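Long-range contacts in glutamyl endopeptidase (Staphylococcus epidermidis, PDB 6PYM), which probably hydrolyses peptide bonds on the carboxyl side of glutamate or aspartate, as a secreted chymotrypsin-like serine protease: residues A[86-91]-A[200-205]; A[123-128]-A[148-153]. The protein carries 1 engineered substitution. One frame throughout, in Å; residues are numbered along the deposited sequence.

Contact 1: residues A[86-91]-A[200-205]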
loop_
_atom_site.group_PDB
_atom_site.type_symbol
_atom_site.label_atom_id
_atom_site.label_comp_id
_atom_site.label_asym_id
_atom_site.label_seq_id
_atom_site.Cartn_x
_atom_site.Cartn_y
_atom_site.Cartn_z
ATOM N N ILE A 86 -13.981 1.994 -3.272
ATOM C CA ILE A 86 -14.055 2.264 -4.704
ATOM C C ILE A 86 -13.148 1.274 -5.426
ATOM O O ILE A 86 -11.945 1.534 -5.572
ATOM C CB ILE A 86 -13.643 3.709 -5.021
ATOM C CG1 ILE A 86 -14.401 4.711 -4.146
ATOM C CG2 ILE A 86 -13.886 4.010 -6.483
ATOM C CD1 ILE A 86 -13.814 6.107 -4.181
ATOM N N PRO A 87 -13.659 0.131 -5.873
ATOM C CA PRO A 87 -12.791 -0.831 -6.565
ATOM C C PRO A 87 -12.379 -0.313 -7.935
ATOM O O PRO A 87 -13.155 0.352 -8.623
ATOM C CB PRO A 87 -13.677 -2.076 -6.698
ATOM C CG PRO A 87 -15.080 -1.539 -6.674
ATOM C CD PRO A 87 -15.047 -0.353 -5.747
ATOM N N TYR A 88 -11.149 -0.619 -8.332
ATOM C CA TYR A 88 -10.732 -0.353 -9.699
ATOM C C TYR A 88 -11.604 -1.176 -10.642
ATOM O O TYR A 88 -11.785 -2.378 -10.418
ATOM C CB TYR A 88 -9.273 -0.767 -9.850
ATOM C CG TYR A 88 -8.699 -0.606 -11.230
ATOM C CD1 TYR A 88 -8.720 0.625 -11.873
ATOM C CD2 TYR A 88 -8.112 -1.682 -11.885
ATOM C CE1 TYR A 88 -8.177 0.783 -13.136
ATOM C CE2 TYR A 88 -7.560 -1.536 -13.147
ATOM C CZ TYR A 88 -7.607 -0.299 -13.770
ATOM O OH TYR A 88 -7.063 -0.132 -15.031
ATOM N N PRO A 89 -12.171 -0.578 -11.696
ATOM C CA PRO A 89 -13.054 -1.364 -12.573
ATOM C C PRO A 89 -12.331 -2.456 -13.340
ATOM O O PRO A 89 -12.963 -3.447 -13.726
ATOM C CB PRO A 89 -13.661 -0.311 -13.513
ATOM C CG PRO A 89 -13.558 0.973 -12.758
ATOM C CD PRO A 89 -12.276 0.867 -11.966
ATOM N N GLY A 90 -11.038 -2.313 -13.577
ATOM C CA GLY A 90 -10.305 -3.307 -14.331
ATOM C C GLY A 90 -10.042 -4.574 -13.535
ATOM O O GLY A 90 -10.329 -4.682 -12.340
ATOM N N ASN A 91 -9.466 -5.552 -14.230
ATOM C CA ASN A 91 -9.268 -6.888 -13.668
ATOM C C ASN A 91 -7.937 -6.991 -12.923
ATOM O O ASN A 91 -7.096 -7.837 -13.221
ATOM C CB ASN A 91 -9.364 -7.940 -14.765
ATOM C CG ASN A 91 -10.755 -8.051 -15.327
ATOM O OD1 ASN A 91 -11.635 -8.656 -14.713
ATOM N ND2 ASN A 91 -10.969 -7.464 -16.493
ATOM N N ASP A 200 -1.134 3.863 -17.331
ATOM C CA ASP A 200 -1.903 5.054 -17.687
ATOM C C ASP A 200 -3.379 4.898 -17.347
ATOM O O ASP A 200 -4.026 5.859 -16.912
ATOM C CB ASP A 200 -1.717 5.388 -19.169
ATOM C CG ASP A 200 -0.319 5.883 -19.483
ATOM O OD1 ASP A 200 0.381 6.337 -18.552
ATOM O OD2 ASP A 200 0.072 5.832 -20.669
ATOM N N PHE A 201 -3.935 3.702 -17.535
ATOM C CA PHE A 201 -5.339 3.487 -17.205
ATOM C C PHE A 201 -5.578 3.562 -15.701
ATOM O O PHE A 201 -6.599 4.096 -15.252
ATOM C CB PHE A 201 -5.811 2.151 -17.770
ATOM C CG PHE A 201 -5.738 2.078 -19.267
ATOM C CD1 PHE A 201 -6.690 2.712 -20.046
ATOM C CD2 PHE A 201 -4.711 1.395 -19.896
ATOM C CE1 PHE A 201 -6.626 2.654 -21.431
ATOM C CE2 PHE A 201 -4.641 1.333 -21.279
ATOM C CZ PHE A 201 -5.600 1.965 -22.045
ATOM N N VAL A 202 -4.648 3.036 -14.904
ATOM C CA VAL A 202 -4.788 3.169 -13.461
ATOM C C VAL A 202 -4.672 4.630 -13.053
ATOM O O VAL A 202 -5.406 5.107 -12.183
ATOM C CB VAL A 202 -3.778 2.265 -12.733
ATOM C CG1 VAL A 202 -3.862 2.495 -11.230
ATOM C CG2 VAL A 202 -4.044 0.795 -13.079
ATOM N N GLN A 203 -3.757 5.363 -13.685
ATOM C CA GLN A 203 -3.598 6.778 -13.369
ATOM C C GLN A 203 -4.870 7.565 -13.658
ATOM O O GLN A 203 -5.212 8.490 -12.915
ATOM C CB GLN A 203 -2.400 7.349 -14.121
ATOM C CG GLN A 203 -1.087 6.798 -13.599
ATOM C CD GLN A 203 0.092 7.145 -14.473
ATOM O OE1 GLN A 203 0.225 8.287 -14.922
ATOM N NE2 GLN A 203 0.950 6.171 -14.741
ATOM N N GLN A 204 -5.587 7.209 -14.731
ATOM C CA GLN A 204 -6.860 7.867 -15.016
ATOM C C GLN A 204 -7.875 7.590 -13.917
ATOM O O GLN A 204 -8.568 8.502 -13.459
ATOM C CB GLN A 204 -7.394 7.401 -16.368
ATOM C CG GLN A 204 -6.550 7.862 -17.535
ATOM C CD GLN A 204 -7.018 7.295 -18.859
ATOM O OE1 GLN A 204 -7.824 6.368 -18.902
ATOM N NE2 GLN A 204 -6.522 7.865 -19.951
ATOM N N PHE A 205 -7.963 6.335 -13.477
ATOM C CA PHE A 205 -8.834 5.980 -12.361
ATOM C C PHE A 205 -8.497 6.792 -11.116
ATOM O O PHE A 205 -9.395 7.270 -10.416
ATOM C CB PHE A 205 -8.702 4.471 -12.112
ATOM C CG PHE A 205 -9.262 3.983 -10.793
ATOM C CD1 PHE A 205 -10.629 3.916 -10.575
ATOM C CD2 PHE A 205 -8.410 3.520 -9.798
ATOM C CE1 PHE A 205 -11.132 3.436 -9.378
ATOM C CE2 PHE A 205 -8.910 3.038 -8.608
ATOM C CZ PHE A 205 -10.271 3.000 -8.397
#

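Contact 2: residues A[123-128]-A[148-153]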
loop_
_atom_site.group_PDB
_atom_site.type_symbol
_atom_site.label_atom_id
_atom_site.label_comp_id
_atom_site.label_asym_id
_atom_site.label_seq_id
_atom_site.Cartn_x
_atom_site.Cartn_y
_atom_site.Cartn_z
ATOM N N THR A 123 9.967 3.315 -15.748
ATOM C CA THR A 123 10.073 2.075 -14.984
ATOM C C THR A 123 10.399 0.909 -15.906
ATOM O O THR A 123 9.771 0.739 -16.955
ATOM C CB THR A 123 8.762 1.835 -14.243
ATOM O OG1 THR A 123 8.476 2.998 -13.457
ATOM C CG2 THR A 123 8.852 0.613 -13.327
ATOM N N ARG A 124 11.385 0.102 -15.514
ATOM C CA ARG A 124 11.907 -0.950 -16.375
ATOM C C ARG A 124 12.307 -2.161 -15.550
ATOM O O ARG A 124 12.600 -2.056 -14.357
ATOM C CB ARG A 124 13.135 -0.468 -17.153
ATOM C CG ARG A 124 12.790 0.572 -18.185
ATOM C CD ARG A 124 13.993 1.163 -18.880
ATOM N NE ARG A 124 13.518 2.128 -19.861
ATOM C CZ ARG A 124 14.278 2.796 -20.723
ATOM N NH1 ARG A 124 15.592 2.620 -20.750
ATOM N NH2 ARG A 124 13.694 3.630 -21.568
ATOM N N ILE A 125 12.354 -3.320 -16.208
ATOM C CA ILE A 125 12.849 -4.499 -15.515
ATOM C C ILE A 125 14.305 -4.267 -15.113
ATOM O O ILE A 125 15.033 -3.472 -15.729
ATOM C CB ILE A 125 12.661 -5.799 -16.316
ATOM C CG1 ILE A 125 13.512 -5.783 -17.585
ATOM C CG2 ILE A 125 11.178 -6.035 -16.607
ATOM C CD1 ILE A 125 13.498 -7.100 -18.341
ATOM N N ASN A 126 14.708 -4.917 -14.023
ATOM C CA ASN A 126 16.025 -4.835 -13.384
ATOM C C ASN A 126 16.159 -3.614 -12.476
ATOM O O ASN A 126 17.190 -3.457 -11.812
ATOM C CB ASN A 126 17.200 -4.892 -14.376
ATOM C CG ASN A 126 18.522 -5.209 -13.714
ATOM O OD1 ASN A 126 18.608 -6.089 -12.859
ATOM N ND2 ASN A 126 19.566 -4.484 -14.105
ATOM N N GLU A 127 15.155 -2.751 -12.419
ATOM C CA GLU A 127 15.216 -1.577 -11.566
ATOM C C GLU A 127 15.136 -1.973 -10.090
ATOM O O GLU A 127 14.390 -2.883 -9.715
ATOM C CB GLU A 127 14.043 -0.676 -11.931
ATOM C CG GLU A 127 13.911 0.572 -11.133
ATOM C CD GLU A 127 12.854 1.487 -11.702
ATOM O OE1 GLU A 127 12.481 1.320 -12.889
ATOM O OE2 GLU A 127 12.397 2.379 -10.963
ATOM N N ASN A 128 15.907 -1.281 -9.257
ATOM C CA ASN A 128 15.918 -1.531 -7.822
ATOM C C ASN A 128 14.743 -0.821 -7.163
ATOM O O ASN A 128 14.535 0.378 -7.366
ATOM C CB ASN A 128 17.220 -1.010 -7.219
ATOM C CG ASN A 128 18.432 -1.793 -7.675
ATOM O OD1 ASN A 128 18.406 -3.016 -7.748
ATOM N ND2 ASN A 128 19.510 -1.081 -7.979
ATOM N N GLY A 148 14.535 -5.314 -3.476
ATOM C CA GLY A 148 14.792 -6.209 -4.592
ATOM C C GLY A 148 14.682 -5.496 -5.925
ATOM O O GLY A 148 14.848 -4.277 -6.007
ATOM N N LYS A 149 14.406 -6.269 -6.971
ATOM C CA LYS A 149 14.393 -5.766 -8.337
ATOM C C LYS A 149 13.126 -6.176 -9.073
ATOM O O LYS A 149 12.548 -7.238 -8.830
ATOM C CB LYS A 149 15.588 -6.309 -9.138
ATOM C CG LYS A 149 16.951 -5.790 -8.698
ATOM C CD LYS A 149 18.064 -6.451 -9.508
ATOM C CE LYS A 149 19.385 -5.719 -9.350
ATOM N NZ LYS A 149 19.356 -4.402 -10.046
ATOM N N VAL A 150 12.730 -5.323 -10.019
ATOM C CA VAL A 150 11.641 -5.641 -10.935
ATOM C C VAL A 150 12.079 -6.750 -11.881
ATOM O O VAL A 150 13.171 -6.696 -12.463
ATOM C CB VAL A 150 11.262 -4.388 -11.735
ATOM C CG1 VAL A 150 10.183 -4.711 -12.770
ATOM C CG2 VAL A 150 10.829 -3.259 -10.809
ATOM N N VAL A 151 11.223 -7.748 -12.074
ATOM C CA VAL A 151 11.526 -8.835 -13.000
ATOM C C VAL A 151 10.559 -8.939 -14.168
ATOM O O VAL A 151 10.856 -9.668 -15.126
ATOM C CB VAL A 151 11.672 -10.200 -12.291
ATOM C CG1 VAL A 151 12.759 -10.141 -11.220
ATOM C CG2 VAL A 151 10.339 -10.667 -11.710
ATOM N N TYR A 152 9.427 -8.240 -14.140
ATOM C CA TYR A 152 8.420 -8.369 -15.183
ATOM C C TYR A 152 7.511 -7.153 -15.128
ATOM O O TYR A 152 7.121 -6.717 -14.042
ATOM C CB TYR A 152 7.568 -9.628 -14.966
ATOM C CG TYR A 152 6.420 -9.805 -15.941
ATOM C CD1 TYR A 152 5.173 -9.240 -15.697
ATOM C CD2 TYR A 152 6.575 -10.570 -17.086
ATOM C CE1 TYR A 152 4.121 -9.411 -16.585
ATOM C CE2 TYR A 152 5.528 -10.753 -17.974
ATOM C CZ TYR A 152 4.310 -10.165 -17.722
ATOM O OH TYR A 152 3.271 -10.345 -18.614
ATOM N N ILE A 153 7.163 -6.625 -16.302
ATOM C CA ILE A 153 6.154 -5.575 -16.434
ATOM C C ILE A 153 5.281 -5.939 -17.627
ATOM O O ILE A 153 5.788 -6.106 -18.742
ATOM C CB ILE A 153 6.774 -4.183 -16.657
ATOM C CG1 ILE A 153 7.787 -3.823 -15.568
ATOM C CG2 ILE A 153 5.680 -3.124 -16.732
ATOM C CD1 ILE A 153 8.552 -2.539 -15.858
HETATM O O HOH W 1 17.908 -3.997 -5.089
#

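Contact 1: residues A[86-91]-A[200-205]
Tyr88 and Phe205 meet in an edge-to-face aromatic pair, the Tyr88 ring presenting its edge to a face of Phe205 with the planes at 67° and the centroids 5.2 Å apart. The closest approach is made by Tyr88 CD1, which stands 3.6 Å from Phe205 CG, displaced from the middle of the ring toward its rim. Over the same face, the backbone CA of Tyr88 lies 4.0 Å from the centroid of the Phe205 ring, a CH-pi contact. Phe205 extends into this position because its CG is anti to the backbone N (chi1 166°), which sends the ring off the helix toward the end of strand 80-87. Tyr88 takes the same choice (chi1 178°), and its ring runs on toward the preceding helical turn, where CZ packs against Val202 CG2 and OH passes 3.8 Å from Phe201 CB. In the two-barrel fold of chymotrypsin-like proteases, the contact brings the C-terminal helix 200-209 against the N-terminal barrel. Around the Phe205 ring, the carbonyl O of Ile86 lies in plane at the edge, 3.6 Å from CZ, while Ile86 CG2 touches CE1 and Pro89 CD comes within 3.7 Å of CD1. Ile96, from the neighbouring strand 95-99, also packs on Phe205. No hydrogen bond joins the two segments; the phenol of Tyr88 instead bonds through OH to the carboxylate of Glu156, and Lys50 NZ bonds to the carbonyl oxygens of both Tyr88 and Gly90.

Contact 2: residues A[123-128]-A[148-153]
This is an antiparallel backbone pairing at the protein surface, where the turn leading into strand 128-133 folds onto the middle of the long strand 143-154. Asn128 and Lys149 form a non-hydrogen-bonded pair with CA atoms 4.5 Å apart, and beyond it two backbone bonds continue the pairing: Val150 N to Glu127 O, with the donor in the carbonyl plane, and Asn126 N to Val150 O at 2.8 Å, with the donor tilted 29° from the plane. Both bonds come from the last two residues of a type II turn, Arg124 to Glu127, which Arg124 N also holds by donating to Glu127 OE1.

The ammonium group of Lys149 is gripped by Asn126 of the turn and by Asn128 just beyond it. Its chain is extended until the last torsion, where a bend (chi4 -71°) brings NZ to Asn128 OD1 at 2.8 Å and Asn126 O at 3.0 Å, with a weak third bond to Asn126 OD1. Both asparagines run alongside the lysine and point the same way. NZ meets Asn128 OD1 from above the amide plane, 39° out of it; a water also donates to OD1 and, weakly, to Gly148 O. Three oxygens around one ammonium should favour its charged form.

Apolar groups close the other end. Ile125 CG2 reaches over the bulged backbone to 3.7 Å from Tyr152 N, and Ile153 CD1 lies 3.7 Å from Arg124 CA.

Val151 and Tyr152 both face Arg159 in a classic beta bulge, where strand 143-154 pairs with strand 157-160. Thr123 and Ile153 pack together on Leu158 of that strand and Tyr197 of strand 192-197, while Gly148 continues the pairing with strand 128-133 through Ile129.

Overall arrangement
The two contacts lie in different parts of the two-barrel fold, their centres 22 Å apart and their nearest atoms about 8 Å apart. Contact 1 joins the end of a strand of the N-terminal barrel to the C-terminal helix, whereas contact 2 lies at the surface of the second barrel, where a turn pairs with one of its strands; in sequence, contact 2 falls between the segments of contact 1. Contact 1 is the nearer to the predicted charge relay system: the side chain of Tyr88 is about 8 Å from that of Asp93, and Pro87 about 11 Å from His51. Contact 2 lies away from these and from Ala169, the engineered residue at the catalytic serine position.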